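Local coordinates for protein signal recognition particle receptor FtsY (Sulfolobus acidocaldarius, PDB 5L3S) that is the archaeal signal recognition particle receptor, an SRP54-type protein that joins an N-terminal helical bundle to a nucleotide-binding domain of the P-loop class, at residues 52-57 against 71-76; 92-97 against 128-133; 231-236 against 264-269. All coordinates share one frame; numbering follows the deposited sequence.

The three contacts follow one another along the chain without nesting. Interaction 1 joins helices 41-55 and 66-85 within the N-terminal helical bundle. The next helix, 90-96, leads into the P-loop domain and in interaction 2 packs on the turn between helix 114-127 and strand 132-137. Interaction 3 pairs helices 228-239 and 258-266, each preceding a strand of the large, mainly parallel sheet, where the P-loop domain meets helix 41-55 of the bundle. Centres of interactions 1 and 2 are about 41 Å apart; interaction 3 lies about 25 Å and 27 Å from them. The contacts thus sample the bundle, the linking helix and the interface between domains.

Interaction 1: residues 52-57 against 71-76; sequences KNNLIG and INTLKK
Van der Waals packing alone joins these two segments, and it converges on one residue, Thr73, which meets Leu55 and Asn54. The end of Leu55 meets the hydroxyl branch of Thr73 head on, with Leu55 CD2 lying 3.9 Å from Thr73 OG1. The other branch of the threonine turns to the asparagine: Thr73 CG2 is 4.1 Å from Asn54 OD1, a loose approach of a methyl group to an amide oxygen. With chi1 at -56°, Thr73 holds CG2 anti to its own backbone N, and the two branches are spread so that each addresses a different neighbour. A small forked side chain suits this place, where the helices pass at some distance, the nearest CA atoms (Leu55 and Thr73) being 8.6 Å apart.

The hydroxyl of the threonine has its polar partner within its own helix. Thr73 OG1 bonds to the carbonyl oxygen of Ile69, one turn earlier, which explains how a hydroxyl can sit against a leucine methyl at little cost. On the other side of the contact, Leu55 is the last residue of helix 41-55, and Ile56 then leaves the helical conformation.

Apolar support comes from both sides. Leu23 of helix 20-36 packs on the buried Leu55, and Leu51 of helix 41-55 packs on Thr73 and touches Leu74. Leucine suits the inner position because its branched end can meet both helix 20-36 and Thr73. Exposed Asn54 marks the solvent side and Leu55 the inner side of a light contact. The arrangement is side-by-side packing of two helices that follow one another in the helical bundle domain of an SRP54-type protein, about 27 Å from the centre of the chain.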
ATOM      1  N   LYS B  52     -22.021  13.861 -16.886  1.00 38.48           N
ATOM      2  CA  LYS B  52     -23.430  13.853 -17.286  1.00 43.52           C
ATOM      3  C   LYS B  52     -23.984  15.270 -17.466  1.00 48.01           C
ATOM      4  O   LYS B  52     -24.637  15.582 -18.474  1.00 41.92           O
ATOM      5  CB  LYS B  52     -24.261  13.089 -16.254  1.00 48.90           C
ATOM      6  CG  LYS B  52     -25.764  13.197 -16.467  1.00 63.44           C
ATOM      7  CD  LYS B  52     -26.529  12.452 -15.380  1.00 73.42           C
ATOM      8  CE  LYS B  52     -26.157  10.977 -15.348  1.00 78.57           C
ATOM      9  NZ  LYS B  52     -27.084  10.192 -14.482  1.00 82.08           N
ATOM     10  N   ASN B  53     -23.708  16.135 -16.496  1.00 43.87           N
ATOM     11  CA  ASN B  53     -24.204  17.505 -16.549  1.00 49.30           C
ATOM     12  C   ASN B  53     -23.617  18.326 -17.683  1.00 53.22           C
ATOM     13  O   ASN B  53     -24.288  19.195 -18.240  1.00 54.55           O
ATOM     14  CB  ASN B  53     -23.964  18.215 -15.225  1.00 54.75           C
ATOM     15  CG  ASN B  53     -24.834  17.676 -14.126  1.00 52.78           C
ATOM     16  OD1 ASN B  53     -25.999  17.363 -14.352  1.00 53.93           O
ATOM     17  ND2 ASN B  53     -24.272  17.553 -12.926  1.00 52.99           N
ATOM     18  N   ASN B  54     -22.364  18.061 -18.022  1.00 52.83           N
ATOM     19  CA  ASN B  54     -21.758  18.751 -19.150  1.00 52.42           C
ATOM     20  C   ASN B  54     -22.397  18.327 -20.465  1.00 53.61           C
ATOM     21  O   ASN B  54     -22.435  19.099 -21.415  1.00 62.45           O
ATOM     22  CB  ASN B  54     -20.256  18.484 -19.207  1.00 59.01           C
ATOM     23  CG  ASN B  54     -19.577  19.238 -20.330  1.00 73.85           C
ATOM     24  OD1 ASN B  54     -19.495  18.755 -21.459  1.00 78.32           O
ATOM     25  ND2 ASN B  54     -19.095  20.438 -20.028  1.00 79.53           N
ATOM     26  N   LEU B  55     -22.905  17.102 -20.526  1.00 42.82           N
ATOM     27  CA  LEU B  55     -23.375  16.561 -21.802  1.00 45.01           C
ATOM     28  C   LEU B  55     -24.887  16.653 -22.026  1.00 45.10           C
ATOM     29  O   LEU B  55     -25.331  16.727 -23.174  1.00 46.69           O
ATOM     30  CB  LEU B  55     -22.879  15.127 -21.999  1.00 45.15           C
ATOM     31  CG  LEU B  55     -21.363  15.030 -22.198  1.00 51.46           C
ATOM     32  CD1 LEU B  55     -20.886  13.590 -22.175  1.00 48.43           C
ATOM     33  CD2 LEU B  55     -20.958  15.715 -23.500  1.00 55.64           C
ATOM     34  N   ILE B  56     -25.668  16.641 -20.946  1.00 44.56           N
ATOM     35  CA  ILE B  56     -27.116  16.720 -21.065  1.00 45.81           C
ATOM     36  C   ILE B  56     -27.452  18.043 -21.736  1.00 47.78           C
ATOM     37  O   ILE B  56     -27.176  19.106 -21.187  1.00 60.54           O
ATOM     38  CB  ILE B  56     -27.844  16.687 -19.704  1.00 45.30           C
ATOM     39  CG1 ILE B  56     -27.603  15.366 -18.980  1.00 59.49           C
ATOM     40  CG2 ILE B  56     -29.352  16.867 -19.907  1.00 46.95           C
ATOM     41  CD1 ILE B  56     -27.878  14.198 -19.829  1.00 59.77           C
ATOM     42  N   GLY B  57     -28.019  17.964 -22.930  1.00 49.29           N
ATOM     43  CA  GLY B  57     -28.428  19.162 -23.650  1.00 59.20           C
ATOM     44  C   GLY B  57     -27.536  19.525 -24.822  1.00 59.20           C
ATOM     45  O   GLY B  57     -27.914  20.340 -25.666  1.00 61.19           O
ATOM     46  N   ILE B  71     -16.862   9.079 -23.764  1.00 38.75           N
ATOM     47  CA  ILE B  71     -15.539   8.612 -23.363  1.00 35.34           C
ATOM     48  C   ILE B  71     -14.481   9.673 -23.645  1.00 39.57           C
ATOM     49  O   ILE B  71     -13.621   9.948 -22.806  1.00 35.81           O
ATOM     50  CB  ILE B  71     -15.179   7.288 -24.066  1.00 38.37           C
ATOM     51  CG1 ILE B  71     -16.080   6.159 -23.548  1.00 41.67           C
ATOM     52  CG2 ILE B  71     -13.726   6.935 -23.842  1.00 41.28           C
ATOM     53  CD1 ILE B  71     -15.979   4.865 -24.346  1.00 41.52           C
ATOM     54  N   ASN B  72     -14.550  10.285 -24.822  1.00 37.50           N
ATOM     55  CA  ASN B  72     -13.589  11.329 -25.169  1.00 33.70           C
ATOM     56  C   ASN B  72     -13.742  12.581 -24.317  1.00 39.19           C
ATOM     57  O   ASN B  72     -12.750  13.211 -23.960  1.00 45.44           O
ATOM     58  CB  ASN B  72     -13.663  11.677 -26.656  1.00 46.40           C
ATOM     59  CG  ASN B  72     -13.001  10.631 -27.517  1.00 57.76           C
ATOM     60  OD1 ASN B  72     -12.271   9.774 -27.011  1.00 59.47           O
ATOM     61  ND2 ASN B  72     -13.245  10.689 -28.820  1.00 66.03           N
ATOM     62  N   THR B  73     -14.982  12.947 -24.000  1.00 38.04           N
ATOM     63  CA  THR B  73     -15.229  14.085 -23.115  1.00 36.94           C
ATOM     64  C   THR B  73     -14.603  13.813 -21.735  1.00 36.52           C
ATOM     65  O   THR B  73     -13.997  14.700 -21.128  1.00 35.66           O
ATOM     66  CB  THR B  73     -16.738  14.382 -22.975  1.00 38.29           C
ATOM     67  OG1 THR B  73     -17.301  14.587 -24.274  1.00 42.74           O
ATOM     68  CG2 THR B  73     -16.974  15.628 -22.145  1.00 42.61           C
ATOM     69  N   LEU B  74     -14.735  12.581 -21.250  1.00 31.52           N
ATOM     70  CA  LEU B  74     -14.129  12.218 -19.964  1.00 33.84           C
ATOM     71  C   LEU B  74     -12.597  12.233 -19.995  1.00 28.04           C
ATOM     72  O   LEU B  74     -11.955  12.734 -19.067  1.00 33.49           O
ATOM     73  CB  LEU B  74     -14.630  10.854 -19.473  1.00 34.93           C
ATOM     74  CG  LEU B  74     -14.047  10.433 -18.120  1.00 33.62           C
ATOM     75  CD1 LEU B  74     -14.429  11.449 -17.060  1.00 31.12           C
ATOM     76  CD2 LEU B  74     -14.514   9.028 -17.708  1.00 30.47           C
ATOM     77  N   LYS B  75     -12.008  11.673 -21.047  1.00 33.28           N
ATOM     78  CA  LYS B  75     -10.555  11.662 -21.178  1.00 36.84           C
ATOM     79  C   LYS B  75     -10.024  13.086 -21.218  1.00 39.95           C
ATOM     80  O   LYS B  75      -8.995  13.392 -20.621  1.00 38.26           O
ATOM     81  CB  LYS B  75     -10.118  10.931 -22.447  1.00 35.89           C
ATOM     82  CG  LYS B  75     -10.375   9.434 -22.453  1.00 35.08           C
ATOM     83  CD  LYS B  75      -9.739   8.825 -23.696  1.00 41.34           C
ATOM     84  CE  LYS B  75     -10.098   7.363 -23.857  1.00 50.27           C
ATOM     85  NZ  LYS B  75      -9.432   6.784 -25.061  1.00 58.54           N
ATOM     86  N   LYS B  76     -10.738  13.948 -21.936  1.00 36.54           N
ATOM     87  CA  LYS B  76     -10.375  15.352 -22.053  1.00 40.39           C
ATOM     88  C   LYS B  76     -10.529  16.093 -20.723  1.00 38.25           C
ATOM     89  O   LYS B  76      -9.684  16.914 -20.370  1.00 39.85           O
ATOM     90  CB  LYS B  76     -11.200  16.012 -23.163  1.00 49.49           C
ATOM     91  CG  LYS B  76     -11.113  17.531 -23.223  1.00 64.12           C
ATOM     92  CD  LYS B  76      -9.701  18.020 -23.521  1.00 74.26           C
ATOM     93  CE  LYS B  76      -9.683  19.531 -23.724  1.00 77.54           C
ATOM     94  NZ  LYS B  76      -8.311  20.081 -23.910  1.00 76.82           N
TER

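Interaction 2: residues 92-97 against 128-133; sequences EKIRSS and NNLSTI
Arg95 and Asn128 meet through a guanidinium edge and a backbone oxygen. Arg95 NH2 points at Asn128 O over 3.4 Å, a weak hydrogen bond despite a fairly straight angle of 163° at the hydrogen. A water strengthens the link: it accepts from Arg95 NE at 2.9 Å and donates to Asn128 O at 2.8 Å. The side-chain oxygen, Asn128 OD1, is also near NH2, but the angle is too poor for a bond, and the guanidinium and amide planes stand 66° apart. Beside this polar pair, the apolar branches of Ile94 and Leu130 touch, Ile94 CG2 being 4.2 Å from Leu130 CD1.

A long, flexible arginine suits its exposed position, because its chain, extended from CG to NE, carries the charge across to the turn. The amide of Asn128 is employed elsewhere, its ND2 bonding to Met124 O in the preceding helix. Farther out, a Schellman motif ends helix 114-127: Asn129 takes the positive phi that asparagine accepts readily, and Leu130 N returns to Leu125 O. Leu125 also packs on both Ile94 and Leu130, while Phe102 and Val186 of the central sheet lie behind Ile94.

A positive group beside a carbonyl at the C-terminal end of a helix should be mildly favourable electrostatically. With one weak direct bond and one water bridge, however, the polar link is probably adaptable; the Ile94-Leu130 touch, continued by Leu125, adds apolar contact alongside.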
ATOM      1  N   GLU B  92      14.125  22.211 -12.346  1.00 33.19           N
ATOM      2  CA  GLU B  92      14.153  23.619 -12.735  1.00 34.50           C
ATOM      3  C   GLU B  92      13.947  24.499 -11.505  1.00 37.33           C
ATOM      4  O   GLU B  92      14.600  25.536 -11.371  1.00 38.67           O
ATOM      5  CB  GLU B  92      13.109  23.925 -13.825  1.00 37.57           C
ATOM      6  CG  GLU B  92      12.985  25.409 -14.165  1.00 56.72           C
ATOM      7  CD  GLU B  92      11.824  25.706 -15.098  1.00 68.61           C
ATOM      8  OE1 GLU B  92      11.344  24.767 -15.772  1.00 73.89           O
ATOM      9  OE2 GLU B  92      11.386  26.877 -15.153  1.00 68.20           O
ATOM     10  N   LYS B  93      13.070  24.063 -10.601  1.00 35.05           N
ATOM     11  CA  LYS B  93      12.842  24.740  -9.320  1.00 42.92           C
ATOM     12  C   LYS B  93      14.139  24.874  -8.528  1.00 43.35           C
ATOM     13  O   LYS B  93      14.474  25.953  -8.047  1.00 47.00           O
ATOM     14  CB  LYS B  93      11.857  23.958  -8.449  1.00 41.88           C
ATOM     15  CG  LYS B  93      10.376  24.260  -8.639  1.00 54.69           C
ATOM     16  CD  LYS B  93       9.559  23.485  -7.591  1.00 57.38           C
ATOM     17  CE  LYS B  93       8.059  23.490  -7.874  1.00 59.67           C
ATOM     18  NZ  LYS B  93       7.428  24.794  -7.528  1.00 61.70           N
ATOM     19  N   ILE B  94      14.849  23.761  -8.378  1.00 38.50           N
ATOM     20  CA  ILE B  94      16.118  23.756  -7.649  1.00 35.62           C
ATOM     21  C   ILE B  94      17.155  24.647  -8.340  1.00 44.69           C
ATOM     22  O   ILE B  94      17.750  25.515  -7.702  1.00 43.73           O
ATOM     23  CB  ILE B  94      16.682  22.337  -7.489  1.00 36.11           C
ATOM     24  CG1 ILE B  94      15.692  21.459  -6.715  1.00 31.67           C
ATOM     25  CG2 ILE B  94      18.038  22.386  -6.779  1.00 42.33           C
ATOM     26  CD1 ILE B  94      16.088  20.005  -6.647  1.00 35.73           C
ATOM     27  N   ARG B  95      17.363  24.441  -9.639  1.00 32.62           N
ATOM     28  CA  ARG B  95      18.312  25.280 -10.395  1.00 35.74           C
ATOM     29  C   ARG B  95      17.990  26.772 -10.339  1.00 43.19           C
ATOM     30  O   ARG B  95      18.894  27.614 -10.340  1.00 45.98           O
ATOM     31  CB  ARG B  95      18.398  24.828 -11.857  1.00 40.62           C
ATOM     32  CG  ARG B  95      19.189  23.539 -12.095  1.00 40.26           C
ATOM     33  CD  ARG B  95      18.818  22.947 -13.449  1.00 52.81           C
ATOM     34  NE  ARG B  95      19.630  21.792 -13.829  1.00 58.49           N
ATOM     35  CZ  ARG B  95      19.451  21.099 -14.950  1.00 58.43           C
ATOM     36  NH1 ARG B  95      18.487  21.441 -15.796  1.00 54.92           N
ATOM     37  NH2 ARG B  95      20.235  20.065 -15.232  1.00 54.81           N
ATOM     38  N   SER B  96      16.709  27.114 -10.301  1.00 46.86           N
ATOM     39  CA  SER B  96      16.322  28.523 -10.293  1.00 54.69           C
ATOM     40  C   SER B  96      16.405  29.106  -8.893  1.00 50.39           C
ATOM     41  O   SER B  96      16.386  30.323  -8.716  1.00 50.12           O
ATOM     42  CB  SER B  96      14.912  28.711 -10.860  1.00 51.70           C
ATOM     43  OG  SER B  96      14.889  28.391 -12.239  1.00 53.62           O
ATOM     44  N   SER B  97      16.495  28.224  -7.905  1.00 44.88           N
ATOM     45  CA  SER B  97      16.567  28.618  -6.504  1.00 45.87           C
ATOM     46  C   SER B  97      17.967  29.121  -6.131  1.00 47.88           C
ATOM     47  O   SER B  97      18.982  28.558  -6.560  1.00 41.35           O
ATOM     48  CB  SER B  97      16.184  27.431  -5.618  1.00 45.18           C
ATOM     49  OG  SER B  97      16.263  27.768  -4.247  1.00 44.50           O
ATOM     50  N   ASN B 128      21.541  15.131 -13.192  1.00 34.23           N
ATOM     51  CA  ASN B 128      21.315  16.532 -13.532  1.00 41.98           C
ATOM     52  C   ASN B 128      22.422  17.434 -12.992  1.00 41.36           C
ATOM     53  O   ASN B 128      22.278  18.655 -12.955  1.00 43.40           O
ATOM     54  CB  ASN B 128      19.950  16.997 -13.022  1.00 40.92           C
ATOM     55  CG  ASN B 128      18.813  16.542 -13.914  1.00 43.60           C
ATOM     56  OD1 ASN B 128      18.454  17.226 -14.880  1.00 47.79           O
ATOM     57  ND2 ASN B 128      18.252  15.373 -13.612  1.00 29.68           N
ATOM     58  N   ASN B 129      23.518  16.812 -12.565  1.00 42.82           N
ATOM     59  CA  ASN B 129      24.691  17.520 -12.041  1.00 38.86           C
ATOM     60  C   ASN B 129      24.442  18.379 -10.799  1.00 37.65           C
ATOM     61  O   ASN B 129      25.047  19.438 -10.635  1.00 46.19           O
ATOM     62  CB  ASN B 129      25.360  18.341 -13.148  1.00 46.72           C
ATOM     63  CG  ASN B 129      25.803  17.478 -14.311  1.00 61.97           C
ATOM     64  OD1 ASN B 129      26.673  16.618 -14.162  1.00 65.13           O
ATOM     65  ND2 ASN B 129      25.204  17.699 -15.478  1.00 71.70           N
ATOM     66  N   LEU B 130      23.559  17.917  -9.921  1.00 30.09           N
ATOM     67  CA  LEU B 130      23.313  18.595  -8.652  1.00 36.80           C
ATOM     68  C   LEU B 130      23.900  17.792  -7.489  1.00 40.20           C
ATOM     69  O   LEU B 130      23.623  16.608  -7.368  1.00 33.58           O
ATOM     70  CB  LEU B 130      21.806  18.790  -8.451  1.00 31.54           C
ATOM     71  CG  LEU B 130      21.195  19.758  -9.469  1.00 37.25           C
ATOM     72  CD1 LEU B 130      19.677  19.681  -9.477  1.00 36.49           C
ATOM     73  CD2 LEU B 130      21.652  21.164  -9.170  1.00 35.08           C
ATOM     74  N   SER B 131      24.704  18.430  -6.637  1.00 30.72           N
ATOM     75  CA  SER B 131      25.271  17.728  -5.479  1.00 29.07           C
ATOM     76  C   SER B 131      24.214  17.513  -4.391  1.00 34.60           C
ATOM     77  O   SER B 131      23.267  18.299  -4.250  1.00 28.33           O
ATOM     78  CB  SER B 131      26.514  18.449  -4.934  1.00 35.76           C
ATOM     79  OG  SER B 131      26.232  19.781  -4.538  1.00 33.67           O
ATOM     80  N   THR B 132      24.336  16.424  -3.635  1.00 26.95           N
ATOM     81  CA  THR B 132      23.301  16.054  -2.680  0.58 30.66           C
ATOM     82  C   THR B 132      23.879  15.395  -1.442  1.00 27.80           C
ATOM     83  O   THR B 132      24.879  14.685  -1.529  1.00 31.68           O
ATOM     84  CB  THR B 132      22.312  15.035  -3.300  0.58 33.45           C
ATOM     85  OG1 THR B 132      23.014  13.825  -3.615  0.58 39.01           O
ATOM     86  CG2 THR B 132      21.675  15.579  -4.566  0.58 24.24           C
ATOM     87  N   ILE B 133      23.243  15.616  -0.299  1.00 28.62           N
ATOM     88  CA  ILE B 133      23.518  14.796   0.879  1.00 31.65           C
ATOM     89  C   ILE B 133      22.189  14.350   1.459  1.00 28.96           C
ATOM     90  O   ILE B 133      21.152  14.991   1.249  1.00 28.70           O
ATOM     91  CB  ILE B 133      24.344  15.516   1.967  1.00 35.90           C
ATOM     92  CG1 ILE B 133      23.526  16.614   2.641  1.00 41.08           C
ATOM     93  CG2 ILE B 133      25.649  16.065   1.403  1.00 34.04           C
ATOM     94  CD1 ILE B 133      24.271  17.292   3.768  1.00 52.39           C
TER
HETATM   95  O   HOH W   1      22.323  21.444 -12.886  1.00 46.85           O

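Interaction 3: residues 231-236 against 264-269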
ATOM      1  N   GLU B 231      -7.376   9.327   1.886  1.00 24.42           N
ATOM      2  CA  GLU B 231      -7.510   9.686   3.296  1.00 29.47           C
ATOM      3  C   GLU B 231      -6.164  10.091   3.912  1.00 24.49           C
ATOM      4  O   GLU B 231      -6.090  11.064   4.658  1.00 24.41           O
ATOM      5  CB  GLU B 231      -8.149   8.548   4.100  1.00 34.05           C
ATOM      6  CG  GLU B 231      -8.433   8.912   5.550  1.00 36.77           C
ATOM      7  CD  GLU B 231      -9.676   9.771   5.704  1.00 46.03           C
ATOM      8  OE1 GLU B 231     -10.354  10.046   4.680  1.00 44.93           O
ATOM      9  OE2 GLU B 231      -9.981  10.164   6.854  1.00 47.18           O
ATOM     10  N   GLN B 232      -5.109   9.347   3.597  1.00 20.47           N
ATOM     11  CA  GLN B 232      -3.745   9.736   3.995  1.00 21.49           C
ATOM     12  C   GLN B 232      -3.383  11.138   3.482  1.00 26.52           C
ATOM     13  O   GLN B 232      -2.883  11.987   4.220  1.00 29.75           O
ATOM     14  CB  GLN B 232      -2.714   8.727   3.457  1.00 23.48           C
ATOM     15  CG  GLN B 232      -2.797   7.326   4.058  1.00 23.34           C
ATOM     16  CD  GLN B 232      -1.969   6.325   3.276  1.00 22.33           C
ATOM     17  OE1 GLN B 232      -0.956   6.677   2.659  1.00 22.73           O
ATOM     18  NE2 GLN B 232      -2.401   5.073   3.284  1.00 20.73           N
ATOM     19  N   ALA B 233      -3.630  11.366   2.206  1.00 26.33           N
ATOM     20  CA  ALA B 233      -3.343  12.661   1.596  1.00 31.08           C
ATOM     21  C   ALA B 233      -4.111  13.814   2.244  1.00 32.64           C
ATOM     22  O   ALA B 233      -3.544  14.889   2.439  1.00 29.44           O
ATOM     23  CB  ALA B 233      -3.618  12.607   0.110  1.00 27.83           C
ATOM     24  N   ARG B 234      -5.394  13.600   2.559  1.00 29.14           N
ATOM     25  CA  ARG B 234      -6.227  14.645   3.175  1.00 31.74           C
ATOM     26  C   ARG B 234      -5.747  15.014   4.575  1.00 30.94           C
ATOM     27  O   ARG B 234      -5.607  16.192   4.913  1.00 31.84           O
ATOM     28  CB  ARG B 234      -7.683  14.194   3.303  1.00 29.41           C
ATOM     29  CG  ARG B 234      -8.494  14.198   2.036  1.00 36.73           C
ATOM     30  CD  ARG B 234      -9.934  13.848   2.382  1.00 45.05           C
ATOM     31  NE  ARG B 234     -10.777  13.687   1.205  1.00 55.87           N
ATOM     32  CZ  ARG B 234     -11.323  14.689   0.524  1.00 56.68           C
ATOM     33  NH1 ARG B 234     -11.112  15.949   0.889  1.00 56.78           N
ATOM     34  NH2 ARG B 234     -12.089  14.421  -0.527  1.00 61.29           N
ATOM     35  N   HIS B 235      -5.540  13.987   5.391  1.00 28.54           N
ATOM     36  CA  HIS B 235      -5.102  14.158   6.766  1.00 33.27           C
ATOM     37  C   HIS B 235      -3.745  14.834   6.841  1.00 32.10           C
ATOM     38  O   HIS B 235      -3.566  15.761   7.617  1.00 32.40           O
ATOM     39  CB  HIS B 235      -5.039  12.810   7.484  1.00 36.80           C
ATOM     40  CG  HIS B 235      -6.350  12.365   8.044  1.00 46.95           C
ATOM     41  ND1 HIS B 235      -6.746  12.661   9.329  1.00 53.04           N
ATOM     42  CD2 HIS B 235      -7.352  11.637   7.497  1.00 52.67           C
ATOM     43  CE1 HIS B 235      -7.942  12.141   9.548  1.00 56.87           C
ATOM     44  NE2 HIS B 235      -8.330  11.511   8.453  1.00 53.12           N
ATOM     45  N   PHE B 236      -2.794  14.358   6.046  1.00 28.55           N
ATOM     46  CA  PHE B 236      -1.446  14.932   6.046  1.00 30.77           C
ATOM     47  C   PHE B 236      -1.463  16.379   5.558  1.00 32.19           C
ATOM     48  O   PHE B 236      -0.717  17.224   6.057  1.00 31.60           O
ATOM     49  CB  PHE B 236      -0.487  14.091   5.189  1.00 26.50           C
ATOM     50  CG  PHE B 236       0.148  12.939   5.925  1.00 25.94           C
ATOM     51  CD1 PHE B 236       0.785  13.135   7.141  1.00 34.78           C
ATOM     52  CD2 PHE B 236       0.139  11.667   5.383  1.00 20.25           C
ATOM     53  CE1 PHE B 236       1.384  12.063   7.810  1.00 35.51           C
ATOM     54  CE2 PHE B 236       0.734  10.587   6.049  1.00 25.21           C
ATOM     55  CZ  PHE B 236       1.353  10.787   7.259  1.00 25.87           C
ATOM     56  N   TYR B 264      -8.239  16.341  -8.179  1.00 37.38           N
ATOM     57  CA  TYR B 264      -9.643  16.735  -8.144  1.00 36.31           C
ATOM     58  C   TYR B 264     -10.066  17.246  -6.762  1.00 35.07           C
ATOM     59  O   TYR B 264     -10.706  18.286  -6.656  1.00 37.76           O
ATOM     60  CB  TYR B 264     -10.546  15.576  -8.610  1.00 32.22           C
ATOM     61  CG  TYR B 264     -11.989  15.947  -8.809  1.00 35.10           C
ATOM     62  CD1 TYR B 264     -12.906  15.851  -7.770  1.00 39.89           C
ATOM     63  CD2 TYR B 264     -12.445  16.395 -10.046  1.00 37.80           C
ATOM     64  CE1 TYR B 264     -14.233  16.195  -7.958  1.00 39.14           C
ATOM     65  CE2 TYR B 264     -13.761  16.733 -10.242  1.00 39.75           C
ATOM     66  CZ  TYR B 264     -14.652  16.635  -9.198  1.00 39.13           C
ATOM     67  OH  TYR B 264     -15.967  16.983  -9.406  1.00 44.28           O
ATOM     68  N   GLU B 265      -9.701  16.520  -5.711  1.00 34.67           N
ATOM     69  CA  GLU B 265     -10.079  16.878  -4.342  1.00 39.43           C
ATOM     70  C   GLU B 265      -9.166  17.884  -3.641  1.00 39.93           C
ATOM     71  O   GLU B 265      -9.647  18.768  -2.939  1.00 44.23           O
ATOM     72  CB  GLU B 265     -10.134  15.626  -3.461  1.00 35.14           C
ATOM     73  CG  GLU B 265     -11.317  14.756  -3.727  1.00 40.82           C
ATOM     74  CD  GLU B 265     -12.601  15.449  -3.363  1.00 51.40           C
ATOM     75  OE1 GLU B 265     -12.647  16.063  -2.275  1.00 52.15           O
ATOM     76  OE2 GLU B 265     -13.553  15.390  -4.166  1.00 54.07           O
ATOM     77  N   LEU B 266      -7.857  17.718  -3.796  1.00 35.25           N
ATOM     78  CA  LEU B 266      -6.895  18.437  -2.961  1.00 37.15           C
ATOM     79  C   LEU B 266      -6.043  19.445  -3.723  1.00 39.02           C
ATOM     80  O   LEU B 266      -5.244  20.158  -3.119  1.00 38.51           O
ATOM     81  CB  LEU B 266      -5.974  17.447  -2.248  1.00 29.49           C
ATOM     82  CG  LEU B 266      -6.691  16.402  -1.388  1.00 31.53           C
ATOM     83  CD1 LEU B 266      -5.699  15.440  -0.756  1.00 33.03           C
ATOM     84  CD2 LEU B 266      -7.529  17.099  -0.341  1.00 37.45           C
ATOM     85  N   LYS B 267      -6.220  19.494  -5.041  1.00 34.49           N
ATOM     86  CA  LYS B 267      -5.374  20.304  -5.910  1.00 39.85           C
ATOM     87  C   LYS B 267      -3.895  20.030  -5.682  1.00 34.10           C
ATOM     88  O   LYS B 267      -3.087  20.956  -5.685  1.00 35.44           O
ATOM     89  CB  LYS B 267      -5.672  21.809  -5.755  1.00 42.44           C
ATOM     90  CG  LYS B 267      -7.050  22.212  -6.261  1.00 47.08           C
ATOM     91  CD  LYS B 267      -7.293  21.590  -7.622  1.00 57.95           C
ATOM     92  CE  LYS B 267      -8.772  21.437  -7.934  1.00 65.25           C
ATOM     93  NZ  LYS B 267      -8.971  20.525  -9.095  1.00 64.55           N
ATOM     94  N   LYS B 268      -3.545  18.761  -5.475  1.00 27.83           N
ATOM     95  CA  LYS B 268      -2.153  18.388  -5.237  1.00 27.45           C
ATOM     96  C   LYS B 268      -1.624  17.604  -6.430  1.00 32.28           C
ATOM     97  O   LYS B 268      -2.316  16.751  -6.974  1.00 34.64           O
ATOM     98  CB  LYS B 268      -2.017  17.552  -3.952  1.00 27.63           C
ATOM     99  CG  LYS B 268      -2.325  18.338  -2.689  1.00 32.34           C
ATOM    100  CD  LYS B 268      -1.266  19.420  -2.445  1.00 37.69           C
ATOM    101  CE  LYS B 268      -1.520  20.144  -1.128  1.00 35.61           C
ATOM    102  NZ  LYS B 268      -0.704  21.374  -0.981  1.00 39.76           N
ATOM    103  N   PRO B 269      -0.403  17.925  -6.872  1.00 31.57           N
ATOM    104  CA  PRO B 269       0.140  17.218  -8.035  1.00 32.61           C
ATOM    105  C   PRO B 269       0.994  16.000  -7.668  1.00 32.94           C
ATOM    106  O   PRO B 269       1.642  15.970  -6.626  1.00 32.47           O
ATOM    107  CB  PRO B 269       1.026  18.278  -8.685  1.00 32.78           C
ATOM    108  CG  PRO B 269       1.542  19.085  -7.508  1.00 32.93           C
ATOM    109  CD  PRO B 269       0.371  19.136  -6.538  1.00 33.29           C
TER
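Arg234 NH2 meets Glu265 OE1 in a salt bridge that also counts as a hydrogen bond, with 153° at the hydrogen. The modelled separation of 2.5 Å is very short, so its exact value is doubtful, although the pairing itself is plain. The oxygen lies at the edge of the guanidinium and near its plane. Because the guanidinium and carboxylate planes are turned 56° apart, the groups do not dock in parallel with two matched bonds; Arg234 NH1 remains 3.5 Å from the same oxygen. Glu265 bends at its second torsion (chi2 -65°), bringing the carboxylate round to the arginine.

Beneath the charges, Leu266 uses both methyl branches against helix 228-239. Its CD1 rests 3.6 Å from Ala233 CB, while CD2 lies 3.9 Å from Arg234 CG and flanks the aliphatic part of the arginine. Alanine suits the inner face, since its single methyl lets the leucine come near the helix backbone, whose closest CA approach (Arg234 to Leu266) is 7.2 Å. Leu219 and Leu221 of strand 216-222 pack behind Ala233, and Tyr242 touches Leu266.

Past Leu266 the chain turns through Lys267, which has positive phi, toward strand 270-274. Tyr264 OH bonds to Asp50, and Glu265 OE2 has a long, weak ion pair with Lys46, both on helix 41-55 of the bundle.

Glu265 therefore has Arg234 at OE1 and, weakly and at long range, Lys46 at OE2, which may favour its ionised form. The contact combines that electrostatic pairing on its partly exposed side with leucine-alanine packing, in which Ala233 is backed by the sheet.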